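Local atomic coordinates of polar amino acid ABC uptake transporter substrate binding protein (Streptococcus thermophilus LMG 18311, PDB entry 3HV1), a protein that probably captures a polar amino acid outside the cell and hands it to an ABC transporter for uptake. Residues G26-F31 / I67-K72; D99-Y104 / F211-R216; P146-D151 / A204-E209. All coordinates share one frame; numbering follows the deposited sequence.

Interaction 1: G26-F31 / I67-K72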
ATOM      1  N   GLY A  26      -5.447  10.381  20.815  1.00 19.95           N
ATOM      2  CA  GLY A  26      -6.229   9.491  21.646  1.00 20.98           C
ATOM      3  C   GLY A  26      -5.759   8.057  21.544  1.00 21.10           C
ATOM      4  O   GLY A  26      -5.383   7.598  20.466  1.00 21.21           O
ATOM      5  N   PHE A  27      -5.793   7.347  22.664  1.00 20.42           N
ATOM      6  CA  PHE A  27      -5.367   5.954  22.693  1.00 23.12           C
ATOM      7  C   PHE A  27      -6.131   5.171  23.746  1.00 23.70           C
ATOM      8  O   PHE A  27      -6.714   5.745  24.657  1.00 23.93           O
ATOM      9  CB  PHE A  27      -3.868   5.868  22.995  1.00 20.35           C
ATOM     10  CG  PHE A  27      -3.507   6.229  24.415  1.00 22.81           C
ATOM     11  CD1 PHE A  27      -3.056   5.255  25.299  1.00 20.07           C
ATOM     12  CD2 PHE A  27      -3.624   7.540  24.867  1.00 21.42           C
ATOM     13  CE1 PHE A  27      -2.728   5.578  26.612  1.00 21.17           C
ATOM     14  CE2 PHE A  27      -3.300   7.873  26.172  1.00 21.07           C
ATOM     15  CZ  PHE A  27      -2.852   6.889  27.049  1.00 21.56           C
ATOM     16  N   ASP A  28      -6.115   3.851  23.597  1.00 24.42           N
ATOM     17  CA  ASP A  28      -6.761   2.940  24.534  1.00 24.38           C
ATOM     18  C   ASP A  28      -5.711   2.651  25.613  1.00 24.50           C
ATOM     19  O   ASP A  28      -4.714   1.986  25.342  1.00 23.68           O
ATOM     20  CB  ASP A  28      -7.139   1.653  23.793  1.00 25.47           C
ATOM     21  CG  ASP A  28      -7.793   0.620  24.693  1.00 28.57           C
ATOM     22  OD1 ASP A  28      -7.586   0.669  25.922  1.00 25.80           O
ATOM     23  OD2 ASP A  28      -8.498  -0.259  24.153  1.00 30.64           O
ATOM     24  N   ALA A  29      -5.936   3.149  26.829  1.00 24.01           N
ATOM     25  CA  ALA A  29      -4.993   2.975  27.941  1.00 23.19           C
ATOM     26  C   ALA A  29      -4.673   1.544  28.362  1.00 21.63           C
ATOM     27  O   ALA A  29      -3.816   1.325  29.213  1.00 21.55           O
ATOM     28  CB  ALA A  29      -5.480   3.748  29.158  1.00 26.43           C
ATOM     29  N   THR A  30      -5.355   0.571  27.780  1.00 23.67           N
ATOM     30  CA  THR A  30      -5.099  -0.820  28.139  1.00 23.78           C
ATOM     31  C   THR A  30      -4.374  -1.571  27.027  1.00 24.93           C
ATOM     32  O   THR A  30      -4.034  -2.741  27.189  1.00 25.29           O
ATOM     33  CB  THR A  30      -6.410  -1.580  28.394  1.00 23.85           C
ATOM     34  OG1 THR A  30      -7.087  -1.776  27.146  1.00 22.99           O
ATOM     35  CG2 THR A  30      -7.321  -0.793  29.339  1.00 23.70           C
ATOM     36  N   PHE A  31      -4.122  -0.909  25.906  1.00 25.00           N
ATOM     37  CA  PHE A  31      -3.499  -1.602  24.787  1.00 26.88           C
ATOM     38  C   PHE A  31      -1.989  -1.822  24.775  1.00 27.57           C
ATOM     39  O   PHE A  31      -1.262  -1.187  24.005  1.00 25.56           O
ATOM     40  CB  PHE A  31      -3.917  -0.944  23.478  1.00 29.54           C
ATOM     41  CG  PHE A  31      -3.772  -1.837  22.284  1.00 34.40           C
ATOM     42  CD1 PHE A  31      -4.355  -3.100  22.274  1.00 37.43           C
ATOM     43  CD2 PHE A  31      -3.075  -1.413  21.160  1.00 36.01           C
ATOM     44  CE1 PHE A  31      -4.244  -3.927  21.158  1.00 40.03           C
ATOM     45  CE2 PHE A  31      -2.960  -2.232  20.040  1.00 36.11           C
ATOM     46  CZ  PHE A  31      -3.542  -3.487  20.036  1.00 37.97           C
ATOM     47  N   ILE A  67      -8.728   7.408  25.970  1.00 26.77           N
ATOM     48  CA  ILE A  67     -10.136   7.548  25.618  1.00 28.36           C
ATOM     49  C   ILE A  67     -10.912   6.238  25.694  1.00 30.51           C
ATOM     50  O   ILE A  67     -10.330   5.165  25.822  1.00 29.96           O
ATOM     51  CB  ILE A  67     -10.302   8.068  24.179  1.00 25.21           C
ATOM     52  CG1 ILE A  67      -9.727   7.037  23.194  1.00 26.44           C
ATOM     53  CG2 ILE A  67      -9.606   9.411  24.018  1.00 26.63           C
ATOM     54  CD1 ILE A  67      -9.951   7.376  21.726  1.00 23.60           C
ATOM     55  N   ASP A  68     -12.237   6.343  25.645  1.00 31.93           N
ATOM     56  CA  ASP A  68     -13.076   5.155  25.621  1.00 33.83           C
ATOM     57  C   ASP A  68     -12.856   4.757  24.163  1.00 32.91           C
ATOM     58  O   ASP A  68     -13.293   5.468  23.259  1.00 31.94           O
ATOM     59  CB  ASP A  68     -14.547   5.522  25.856  1.00 36.80           C
ATOM     60  CG  ASP A  68     -15.467   4.314  25.798  1.00 41.95           C
ATOM     61  OD1 ASP A  68     -15.361   3.536  24.823  1.00 39.78           O
ATOM     62  OD2 ASP A  68     -16.301   4.149  26.722  1.00 43.36           O
ATOM     63  N   TRP A  69     -12.162   3.648  23.933  1.00 34.01           N
ATOM     64  CA  TRP A  69     -11.844   3.216  22.570  1.00 33.42           C
ATOM     65  C   TRP A  69     -13.035   3.159  21.612  1.00 34.94           C
ATOM     66  O   TRP A  69     -12.915   3.526  20.443  1.00 33.77           O
ATOM     67  CB  TRP A  69     -11.128   1.857  22.604  1.00 33.84           C
ATOM     68  CG  TRP A  69     -10.416   1.489  21.315  1.00 33.00           C
ATOM     69  CD1 TRP A  69     -10.625   0.372  20.561  1.00 33.13           C
ATOM     70  CD2 TRP A  69      -9.376   2.230  20.655  1.00 31.30           C
ATOM     71  NE1 TRP A  69      -9.784   0.368  19.473  1.00 32.79           N
ATOM     72  CE2 TRP A  69      -9.008   1.496  19.504  1.00 31.55           C
ATOM     73  CE3 TRP A  69      -8.722   3.439  20.921  1.00 31.64           C
ATOM     74  CZ2 TRP A  69      -8.010   1.934  18.614  1.00 28.70           C
ATOM     75  CZ3 TRP A  69      -7.728   3.877  20.032  1.00 30.66           C
ATOM     76  CH2 TRP A  69      -7.386   3.120  18.895  1.00 28.03           C
ATOM     77  N   ASP A  70     -14.188   2.707  22.098  1.00 35.76           N
ATOM     78  CA  ASP A  70     -15.371   2.622  21.243  1.00 35.95           C
ATOM     79  C   ASP A  70     -15.760   3.984  20.689  1.00 34.26           C
ATOM     80  O   ASP A  70     -16.377   4.084  19.627  1.00 32.81           O
ATOM     81  CB  ASP A  70     -16.560   2.048  22.020  1.00 40.27           C
ATOM     82  CG  ASP A  70     -16.300   0.646  22.530  1.00 44.17           C
ATOM     83  OD1 ASP A  70     -15.783  -0.178  21.744  1.00 44.61           O
ATOM     84  OD2 ASP A  70     -16.620   0.367  23.709  1.00 47.05           O
HETATM   85  N   MSE A  71     -15.384   5.030  21.412  1.00 33.49           N
HETATM   86  CA  MSE A  71     -15.713   6.396  21.025  1.00 34.82           C
HETATM   87  C   MSE A  71     -14.633   7.097  20.213  1.00 32.75           C
HETATM   88  O   MSE A  71     -14.714   8.302  19.983  1.00 30.56           O
HETATM   89  CB  MSE A  71     -15.983   7.228  22.277  1.00 40.27           C
HETATM   90  CG  MSE A  71     -17.203   6.827  23.055  1.00 44.22           C
HETATM   91 SE   MSE A  71     -18.812   6.977  22.025  1.00 55.73          SE
HETATM   92  CE  MSE A  71     -18.764   8.856  21.576  1.00 47.88           C
ATOM     93  N   LYS A  72     -13.636   6.347  19.760  1.00 30.88           N
ATOM     94  CA  LYS A  72     -12.541   6.954  19.017  1.00 28.36           C
ATOM     95  C   LYS A  72     -12.908   7.779  17.795  1.00 27.75           C
ATOM     96  O   LYS A  72     -12.424   8.899  17.659  1.00 27.86           O
ATOM     97  CB  LYS A  72     -11.498   5.897  18.631  1.00 26.96           C
ATOM     98  CG  LYS A  72     -12.010   4.772  17.759  1.00 23.68           C
ATOM     99  CD  LYS A  72     -10.912   3.724  17.592  1.00 23.21           C
ATOM    100  CE  LYS A  72     -11.461   2.452  16.968  1.00 24.32           C
ATOM    101  NZ  LYS A  72     -12.434   1.792  17.876  1.00 21.72           N
TER
HETATM  102  O   HOH W   1      -8.266   4.261  27.726  1.00 28.98           O
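Asp28 lays its CB against the indole of Trp69, toward the rim of one face, with CB 3.7 Å from Trp69 CE3. The aliphatic part of Lys72 presses CD over the centre of the opposite face, so the ring is clamped between a carbon of each segment. Trp69 carries CG opposite its backbone N (chi1 -164°), which brings the six-membered ring to the end of strand 22-27, where the rim atom CZ3 comes 4.1 Å from Phe27 CA. Beside it the backbones are joined directly: Ile67 N donates to Phe27 O at 2.9 Å in a nearly straight bond, and Ile67 CG1 packs against the same carbonyl, 3.6 Å from Phe27 O. Ile67 CG2 closes on Gly26 CA at 4.1 Å.

Beyond Asp28 the two chains part and the contact turns polar and looser. Water 1 bridges the gap, accepting from Ala29 N at 2.7 Å and donating to Ile67 O. The Asp28 side chain crosses that of Trp69 at about a right angle, with the carboxylate tilted 38° from the indole plane and OD2 3.8 Å from Trp69 CG. Asp28 OD1 is gripped by both Thr30 N and Thr30 OG1, which come from the same face of the carboxylate and fix its rotation. His263, from the C-terminal His-tag of the second subunit, stacks on the rings of Phe31 and Trp69. An Asx turn and a type I beta turn follow the first strand. Parallel strands 22-27 and 61-66 running out into loops at their C-terminal ends are characteristic of an alpha/beta lobe of a periplasmic-binding-protein fold.

Interaction 2: D99-Y104 / F211-R216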
ATOM      1  N   ASP A  99      -9.044   9.705   7.480  1.00 27.53           N
ATOM      2  CA  ASP A  99      -8.020   9.485   6.467  1.00 26.62           C
ATOM      3  C   ASP A  99      -6.824   8.879   7.196  1.00 26.76           C
ATOM      4  O   ASP A  99      -6.538   9.241   8.336  1.00 27.82           O
ATOM      5  CB  ASP A  99      -7.628  10.799   5.797  1.00 29.79           C
ATOM      6  CG  ASP A  99      -8.514  11.134   4.608  1.00 33.47           C
ATOM      7  OD1 ASP A  99      -9.423  10.331   4.297  1.00 32.09           O
ATOM      8  OD2 ASP A  99      -8.293  12.195   3.979  1.00 36.54           O
ATOM      9  N   PHE A 100      -6.126   7.966   6.532  1.00 25.20           N
ATOM     10  CA  PHE A 100      -5.000   7.262   7.140  1.00 24.36           C
ATOM     11  C   PHE A 100      -3.621   7.570   6.598  1.00 23.08           C
ATOM     12  O   PHE A 100      -3.457   7.894   5.424  1.00 25.81           O
ATOM     13  CB  PHE A 100      -5.213   5.755   6.999  1.00 24.81           C
ATOM     14  CG  PHE A 100      -6.291   5.209   7.879  1.00 27.10           C
ATOM     15  CD1 PHE A 100      -5.982   4.711   9.140  1.00 27.79           C
ATOM     16  CD2 PHE A 100      -7.615   5.191   7.452  1.00 27.57           C
ATOM     17  CE1 PHE A 100      -6.970   4.200   9.962  1.00 28.21           C
ATOM     18  CE2 PHE A 100      -8.615   4.683   8.269  1.00 28.08           C
ATOM     19  CZ  PHE A 100      -8.293   4.186   9.527  1.00 29.28           C
ATOM     20  N   THR A 101      -2.623   7.449   7.470  1.00 22.55           N
ATOM     21  CA  THR A 101      -1.247   7.632   7.047  1.00 19.00           C
ATOM     22  C   THR A 101      -0.939   6.278   6.429  1.00 20.35           C
ATOM     23  O   THR A 101      -1.775   5.369   6.445  1.00 16.93           O
ATOM     24  CB  THR A 101      -0.264   7.765   8.221  1.00 19.81           C
ATOM     25  OG1 THR A 101      -0.371   6.596   9.055  1.00 19.38           O
ATOM     26  CG2 THR A 101      -0.534   9.019   9.034  1.00 15.78           C
ATOM     27  N   GLU A 102       0.264   6.157   5.885  1.00 19.37           N
ATOM     28  CA  GLU A 102       0.732   4.897   5.330  1.00 22.99           C
ATOM     29  C   GLU A 102       0.928   3.996   6.551  1.00 20.10           C
ATOM     30  O   GLU A 102       1.041   4.492   7.672  1.00 20.37           O
ATOM     31  CB  GLU A 102       2.076   5.106   4.627  1.00 24.93           C
ATOM     32  CG  GLU A 102       1.992   5.987   3.402  1.00 31.87           C
ATOM     33  CD  GLU A 102       0.960   5.487   2.418  1.00 39.08           C
ATOM     34  OE1 GLU A 102       0.960   4.266   2.142  1.00 40.39           O
ATOM     35  OE2 GLU A 102       0.152   6.307   1.919  1.00 43.15           O
ATOM     36  N   PRO A 103       0.948   2.664   6.361  1.00 20.53           N
ATOM     37  CA  PRO A 103       1.138   1.776   7.516  1.00 18.80           C
ATOM     38  C   PRO A 103       2.578   1.810   8.014  1.00 19.07           C
ATOM     39  O   PRO A 103       3.501   1.866   7.208  1.00 21.25           O
ATOM     40  CB  PRO A 103       0.746   0.409   6.964  1.00 20.37           C
ATOM     41  CG  PRO A 103       1.153   0.512   5.506  1.00 20.93           C
ATOM     42  CD  PRO A 103       0.648   1.889   5.139  1.00 20.30           C
ATOM     43  N   TYR A 104       2.782   1.789   9.333  1.00 19.04           N
ATOM     44  CA  TYR A 104       4.147   1.822   9.859  1.00 16.44           C
ATOM     45  C   TYR A 104       4.640   0.449  10.355  1.00 17.55           C
ATOM     46  O   TYR A 104       5.832   0.254  10.602  1.00 18.56           O
ATOM     47  CB  TYR A 104       4.275   2.889  10.969  1.00 15.37           C
ATOM     48  CG  TYR A 104       3.282   2.764  12.106  1.00 14.07           C
ATOM     49  CD1 TYR A 104       3.573   1.993  13.228  1.00 15.67           C
ATOM     50  CD2 TYR A 104       2.029   3.389  12.039  1.00 15.13           C
ATOM     51  CE1 TYR A 104       2.636   1.836  14.267  1.00 14.76           C
ATOM     52  CE2 TYR A 104       1.092   3.239  13.066  1.00 13.53           C
ATOM     53  CZ  TYR A 104       1.405   2.460  14.173  1.00 15.52           C
ATOM     54  OH  TYR A 104       0.480   2.293  15.176  1.00 16.42           O
ATOM     55  N   PHE A 211      -0.879  -1.521  10.906  1.00 20.40           N
ATOM     56  CA  PHE A 211      -1.148  -0.397  11.787  1.00 19.26           C
ATOM     57  C   PHE A 211      -0.858   0.906  11.058  1.00 19.76           C
ATOM     58  O   PHE A 211       0.163   1.040  10.386  1.00 17.73           O
ATOM     59  CB  PHE A 211      -0.287  -0.457  13.055  1.00 18.91           C
ATOM     60  CG  PHE A 211      -0.594  -1.621  13.960  1.00 21.13           C
ATOM     61  CD1 PHE A 211      -1.873  -2.158  14.022  1.00 24.41           C
ATOM     62  CD2 PHE A 211       0.387  -2.133  14.806  1.00 22.10           C
ATOM     63  CE1 PHE A 211      -2.180  -3.185  14.912  1.00 23.79           C
ATOM     64  CE2 PHE A 211       0.090  -3.162  15.704  1.00 23.94           C
ATOM     65  CZ  PHE A 211      -1.199  -3.687  15.756  1.00 21.49           C
ATOM     66  N   ALA A 212      -1.772   1.864  11.190  1.00 17.99           N
ATOM     67  CA  ALA A 212      -1.614   3.167  10.569  1.00 16.92           C
ATOM     68  C   ALA A 212      -2.297   4.170  11.489  1.00 16.25           C
ATOM     69  O   ALA A 212      -3.042   3.788  12.390  1.00 18.61           O
ATOM     70  CB  ALA A 212      -2.251   3.183   9.166  1.00 16.78           C
ATOM     71  N   VAL A 213      -2.031   5.450  11.268  1.00 18.04           N
ATOM     72  CA  VAL A 213      -2.603   6.515  12.096  1.00 16.50           C
ATOM     73  C   VAL A 213      -3.806   7.161  11.412  1.00 17.04           C
ATOM     74  O   VAL A 213      -3.755   7.450  10.224  1.00 16.37           O
ATOM     75  CB  VAL A 213      -1.548   7.611  12.360  1.00 15.59           C
ATOM     76  CG1 VAL A 213      -2.074   8.618  13.380  1.00 15.84           C
ATOM     77  CG2 VAL A 213      -0.258   6.974  12.860  1.00 16.86           C
ATOM     78  N   GLY A 214      -4.874   7.394  12.173  1.00 19.65           N
ATOM     79  CA  GLY A 214      -6.064   8.012  11.620  1.00 20.18           C
ATOM     80  C   GLY A 214      -6.216   9.464  12.049  1.00 19.83           C
ATOM     81  O   GLY A 214      -5.908   9.809  13.182  1.00 20.90           O
ATOM     82  N   ALA A 215      -6.674  10.313  11.132  1.00 20.79           N
ATOM     83  CA  ALA A 215      -6.881  11.734  11.413  1.00 21.23           C
ATOM     84  C   ALA A 215      -8.122  12.190  10.666  1.00 21.57           C
ATOM     85  O   ALA A 215      -8.621  11.481   9.790  1.00 22.46           O
ATOM     86  CB  ALA A 215      -5.682  12.548  10.945  1.00 23.74           C
ATOM     87  N   ARG A 216      -8.630  13.368  11.009  1.00 24.82           N
ATOM     88  CA  ARG A 216      -9.803  13.878  10.310  1.00 26.19           C
ATOM     89  C   ARG A 216      -9.447  13.975   8.825  1.00 27.43           C
ATOM     90  O   ARG A 216      -8.312  14.298   8.472  1.00 26.91           O
ATOM     91  CB  ARG A 216     -10.209  15.243  10.876  1.00 24.66           C
ATOM     92  CG  ARG A 216     -10.974  15.139  12.204  1.00 27.37           C
ATOM     93  CD  ARG A 216     -11.343  16.507  12.753  1.00 25.86           C
ATOM     94  NE  ARG A 216     -10.172  17.266  13.175  1.00 25.33           N
ATOM     95  CZ  ARG A 216      -9.564  17.125  14.350  1.00 23.02           C
ATOM     96  NH1 ARG A 216     -10.014  16.251  15.241  1.00 22.98           N
ATOM     97  NH2 ARG A 216      -8.500  17.859  14.630  1.00 23.44           N
TER
HETATM   98  O   HOH W   2      -2.092   3.289  15.269  1.00 19.56           O
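Phe211 sets its CB against the phenol end of Tyr104, 3.6 Å from Tyr104 CZ, while its own ring leads away. The Tyr104 ring lies across the strand, one face over the carbonyl of Phe211 and its CE2 4.0 Å from Val213 CG2. It gets there because CG sits between the backbone N and the carbonyl carbon (chi1 54°), folding the ring back over residues 211-213. The Ala212 methyl lies beside residues 99-104, 3.5 Å from Thr101 O and 4.0 Å from Phe100 CD1. Phe100 CD1 also comes 4.1 Å from Gly214 CA.

Around this centre the backbones pair antiparallel. Asp99 and Ala215 form a hydrogen-bonded pair, bonded both ways, and Phe100 with Gly214 is the next, non-hydrogen-bonded one. Thr101 N still reaches Val213 O, but the return bond is taken over by a side chain: Val213 N donates to Thr101 OG1 at 3.0 Å, almost straight at 167°. That hydroxyl in turn donates a hydrogen bond to Glu102 O, which fixes its rotation. Past this break Tyr104 N picks up Phe211 O at 2.9 Å.

At the polar edge, water 2 lies in the plane of the Tyr104 ring, 2.8 Å from Tyr104 OH, and donates to Ala212 O. At the other end Asp99 pairs with Lys217 and Arg216 with Asp82. The pairing of strand 99-100 with 209-215 belongs to the mixed sheet of one lobe of this family 3 solute-binding protein. Strand 83-84 flanks residues 211-216 on the side away from 99-104, Gly214 bonding to Ile84. Helix 220-236 packs on the face carrying Thr101 and Ala215, through Ile226 and Ile223, whereas the Phe100 ring, on the other face, meets Tyr88.

Interaction 3: P146-D151 / A204-E209; sequences PKILKD and AGYEGE
Ile148 overlaps the phenol ring of Tyr206, its CG2 methyl standing over one face, offset toward the rim, in a CH-pi contact 4.0 Å from the ring centroid. The two side chains slide past each other in opposite directions, and Ile148 CB comes 3.6 Å from Tyr206 CE1. Because CG2 is anti to the backbone N of Ile148 (CG1 at chi1 -60°), the same methyl also touches the backbone at Ala204 O, 3.4 Å away. Gly205 follows with phi 121°, a backbone conformation suited to glycine.

Leu149 crosses Tyr206 at about a right angle and sets its CB 3.6 Å from Tyr206 OH. No hydrogen bond links the two segments, and both that buried hydroxyl and Leu149 N have no polar partner in the model.

The contact joins the loop that follows helix 137-144 to the one between strands 199-203 and 209-215, in the lobe of strands 130-133, 158-161 and 178-182, consistent with the two-lobed fold of the family. Tyr206 also leans on Ala141 and Phe142 of that helix and on Leu180 of strand 178-182, while Leu149 packs on Phe142; beyond Ile148 comes Arg175 of the second subunit.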
ATOM      1  N   PRO A 146      -7.566 -24.121   8.523  1.00 44.35           N
ATOM      2  CA  PRO A 146      -6.969 -25.379   8.977  1.00 43.59           C
ATOM      3  C   PRO A 146      -5.770 -25.863   8.173  1.00 42.90           C
ATOM      4  O   PRO A 146      -4.892 -26.537   8.705  1.00 42.51           O
ATOM      5  CB  PRO A 146      -8.141 -26.355   8.907  1.00 44.37           C
ATOM      6  CG  PRO A 146      -8.913 -25.850   7.738  1.00 44.08           C
ATOM      7  CD  PRO A 146      -8.926 -24.357   8.004  1.00 45.00           C
ATOM      8  N   LYS A 147      -5.732 -25.519   6.893  1.00 42.05           N
ATOM      9  CA  LYS A 147      -4.637 -25.945   6.033  1.00 42.64           C
ATOM     10  C   LYS A 147      -3.278 -25.359   6.436  1.00 41.13           C
ATOM     11  O   LYS A 147      -2.234 -25.882   6.047  1.00 41.26           O
ATOM     12  CB  LYS A 147      -4.960 -25.582   4.581  1.00 45.19           C
ATOM     13  CG  LYS A 147      -4.028 -26.201   3.559  1.00 49.17           C
ATOM     14  CD  LYS A 147      -4.573 -26.025   2.149  1.00 51.74           C
ATOM     15  CE  LYS A 147      -5.941 -26.679   2.000  1.00 53.10           C
ATOM     16  NZ  LYS A 147      -6.512 -26.473   0.642  1.00 54.98           N
ATOM     17  N   ILE A 148      -3.288 -24.287   7.221  1.00 39.73           N
ATOM     18  CA  ILE A 148      -2.042 -23.657   7.655  1.00 38.81           C
ATOM     19  C   ILE A 148      -1.321 -24.469   8.728  1.00 37.18           C
ATOM     20  O   ILE A 148      -0.171 -24.870   8.552  1.00 37.04           O
ATOM     21  CB  ILE A 148      -2.294 -22.244   8.219  1.00 39.99           C
ATOM     22  CG1 ILE A 148      -2.939 -21.361   7.149  1.00 42.57           C
ATOM     23  CG2 ILE A 148      -0.981 -21.639   8.707  1.00 39.31           C
ATOM     24  CD1 ILE A 148      -2.103 -21.187   5.890  1.00 43.99           C
ATOM     25  N   LEU A 149      -1.998 -24.703   9.846  1.00 34.99           N
ATOM     26  CA  LEU A 149      -1.410 -25.462  10.938  1.00 34.75           C
ATOM     27  C   LEU A 149      -2.327 -26.540  11.499  1.00 35.35           C
ATOM     28  O   LEU A 149      -1.868 -27.624  11.838  1.00 35.51           O
ATOM     29  CB  LEU A 149      -1.003 -24.524  12.071  1.00 32.83           C
ATOM     30  CG  LEU A 149       0.360 -23.849  11.928  1.00 31.78           C
ATOM     31  CD1 LEU A 149       0.471 -22.690  12.906  1.00 30.74           C
ATOM     32  CD2 LEU A 149       1.454 -24.869  12.174  1.00 29.96           C
ATOM     33  N   LYS A 150      -3.617 -26.244  11.589  1.00 35.83           N
ATOM     34  CA  LYS A 150      -4.567 -27.196  12.143  1.00 38.72           C
ATOM     35  C   LYS A 150      -4.451 -28.612  11.586  1.00 40.21           C
ATOM     36  O   LYS A 150      -4.485 -29.582  12.345  1.00 40.31           O
ATOM     37  CB  LYS A 150      -6.000 -26.694  11.962  1.00 38.40           C
ATOM     38  CG  LYS A 150      -7.020 -27.557  12.696  1.00 39.43           C
ATOM     39  CD  LYS A 150      -8.401 -26.934  12.734  1.00 40.24           C
ATOM     40  CE  LYS A 150      -9.368 -27.832  13.509  1.00 41.82           C
ATOM     41  NZ  LYS A 150     -10.751 -27.287  13.541  1.00 42.60           N
ATOM     42  N   ASP A 151      -4.303 -28.737  10.271  1.00 40.81           N
ATOM     43  CA  ASP A 151      -4.207 -30.054   9.651  1.00 42.21           C
ATOM     44  C   ASP A 151      -2.919 -30.809   9.946  1.00 41.95           C
ATOM     45  O   ASP A 151      -2.913 -32.042   9.982  1.00 42.32           O
ATOM     46  CB  ASP A 151      -4.374 -29.949   8.130  1.00 42.65           C
ATOM     47  CG  ASP A 151      -5.753 -29.464   7.725  1.00 44.50           C
ATOM     48  OD1 ASP A 151      -6.697 -29.603   8.535  1.00 45.01           O
ATOM     49  OD2 ASP A 151      -5.896 -28.956   6.591  1.00 45.25           O
ATOM     50  N   ALA A 204       3.200 -16.881  10.713  1.00 19.48           N
ATOM     51  CA  ALA A 204       2.426 -18.111  10.659  1.00 21.49           C
ATOM     52  C   ALA A 204       1.809 -18.440   9.307  1.00 24.33           C
ATOM     53  O   ALA A 204       1.749 -19.606   8.914  1.00 23.99           O
ATOM     54  CB  ALA A 204       1.340 -18.069  11.736  1.00 22.81           C
ATOM     55  N   GLY A 205       1.339 -17.417   8.602  1.00 24.65           N
ATOM     56  CA  GLY A 205       0.715 -17.646   7.312  1.00 27.03           C
ATOM     57  C   GLY A 205      -0.716 -17.139   7.275  1.00 28.62           C
ATOM     58  O   GLY A 205      -1.368 -17.188   6.237  1.00 32.11           O
ATOM     59  N   TYR A 206      -1.210 -16.655   8.409  1.00 27.58           N
ATOM     60  CA  TYR A 206      -2.567 -16.131   8.486  1.00 29.66           C
ATOM     61  C   TYR A 206      -2.550 -14.652   8.124  1.00 30.00           C
ATOM     62  O   TYR A 206      -1.606 -13.932   8.463  1.00 30.94           O
ATOM     63  CB  TYR A 206      -3.126 -16.302   9.897  1.00 28.28           C
ATOM     64  CG  TYR A 206      -3.125 -17.729  10.391  1.00 29.75           C
ATOM     65  CD1 TYR A 206      -4.066 -18.654   9.931  1.00 29.71           C
ATOM     66  CD2 TYR A 206      -2.185 -18.155  11.320  1.00 26.42           C
ATOM     67  CE1 TYR A 206      -4.069 -19.976  10.397  1.00 28.19           C
ATOM     68  CE2 TYR A 206      -2.175 -19.467  11.790  1.00 28.15           C
ATOM     69  CZ  TYR A 206      -3.120 -20.370  11.327  1.00 27.61           C
ATOM     70  OH  TYR A 206      -3.115 -21.652  11.809  1.00 25.86           O
ATOM     71  N   GLU A 207      -3.596 -14.200   7.441  1.00 30.25           N
ATOM     72  CA  GLU A 207      -3.691 -12.806   7.028  1.00 31.21           C
ATOM     73  C   GLU A 207      -3.465 -11.868   8.206  1.00 30.27           C
ATOM     74  O   GLU A 207      -4.002 -12.071   9.294  1.00 31.65           O
ATOM     75  CB  GLU A 207      -5.061 -12.534   6.395  1.00 30.58           C
ATOM     76  CG  GLU A 207      -5.319 -11.071   6.075  1.00 33.91           C
ATOM     77  CD  GLU A 207      -6.575 -10.873   5.242  1.00 34.89           C
ATOM     78  OE1 GLU A 207      -7.479 -11.731   5.319  1.00 34.15           O
ATOM     79  OE2 GLU A 207      -6.659  -9.856   4.525  1.00 33.84           O
ATOM     80  N   GLY A 208      -2.666 -10.832   7.982  1.00 31.44           N
ATOM     81  CA  GLY A 208      -2.387  -9.892   9.047  1.00 30.48           C
ATOM     82  C   GLY A 208      -3.117  -8.573   8.907  1.00 31.04           C
ATOM     83  O   GLY A 208      -4.031  -8.428   8.095  1.00 29.62           O
ATOM     84  N   GLU A 209      -2.706  -7.611   9.725  1.00 29.62           N
ATOM     85  CA  GLU A 209      -3.288  -6.279   9.711  1.00 28.29           C
ATOM     86  C   GLU A 209      -2.137  -5.282   9.695  1.00 26.48           C
ATOM     87  O   GLU A 209      -1.036  -5.591  10.163  1.00 24.92           O
ATOM     88  CB  GLU A 209      -4.150  -6.073  10.961  1.00 30.78           C
ATOM     89  CG  GLU A 209      -3.371  -6.027  12.258  1.00 35.66           C
ATOM     90  CD  GLU A 209      -4.264  -6.131  13.483  1.00 38.28           C
ATOM     91  OE1 GLU A 209      -5.366  -5.551  13.473  1.00 38.44           O
ATOM     92  OE2 GLU A 209      -3.853  -6.782  14.464  1.00 39.17           O
TER

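Interactions 2 and 3 are both buried, while interaction 1 is partly buried. Interaction 2 is an antiparallel strand pairing held by five hydrogen bonds, whereas interaction 1 rests on one such bond, a water and a clamped indole. Both reach the same mixed sheet, their centres about 16 Å apart: interaction 1 at the ends of its parallel strands, interaction 2 on strands 99-100 and 209-215. Interaction 3 lies farther off, about 26 Å from interaction 2 between centres, and is apolar, without a hydrogen bond between its segments. Residues 204-209 nevertheless lead almost directly into 211-216, so one run of chain serves both. The second subunit touches interactions 1 and 3 but not interaction 2.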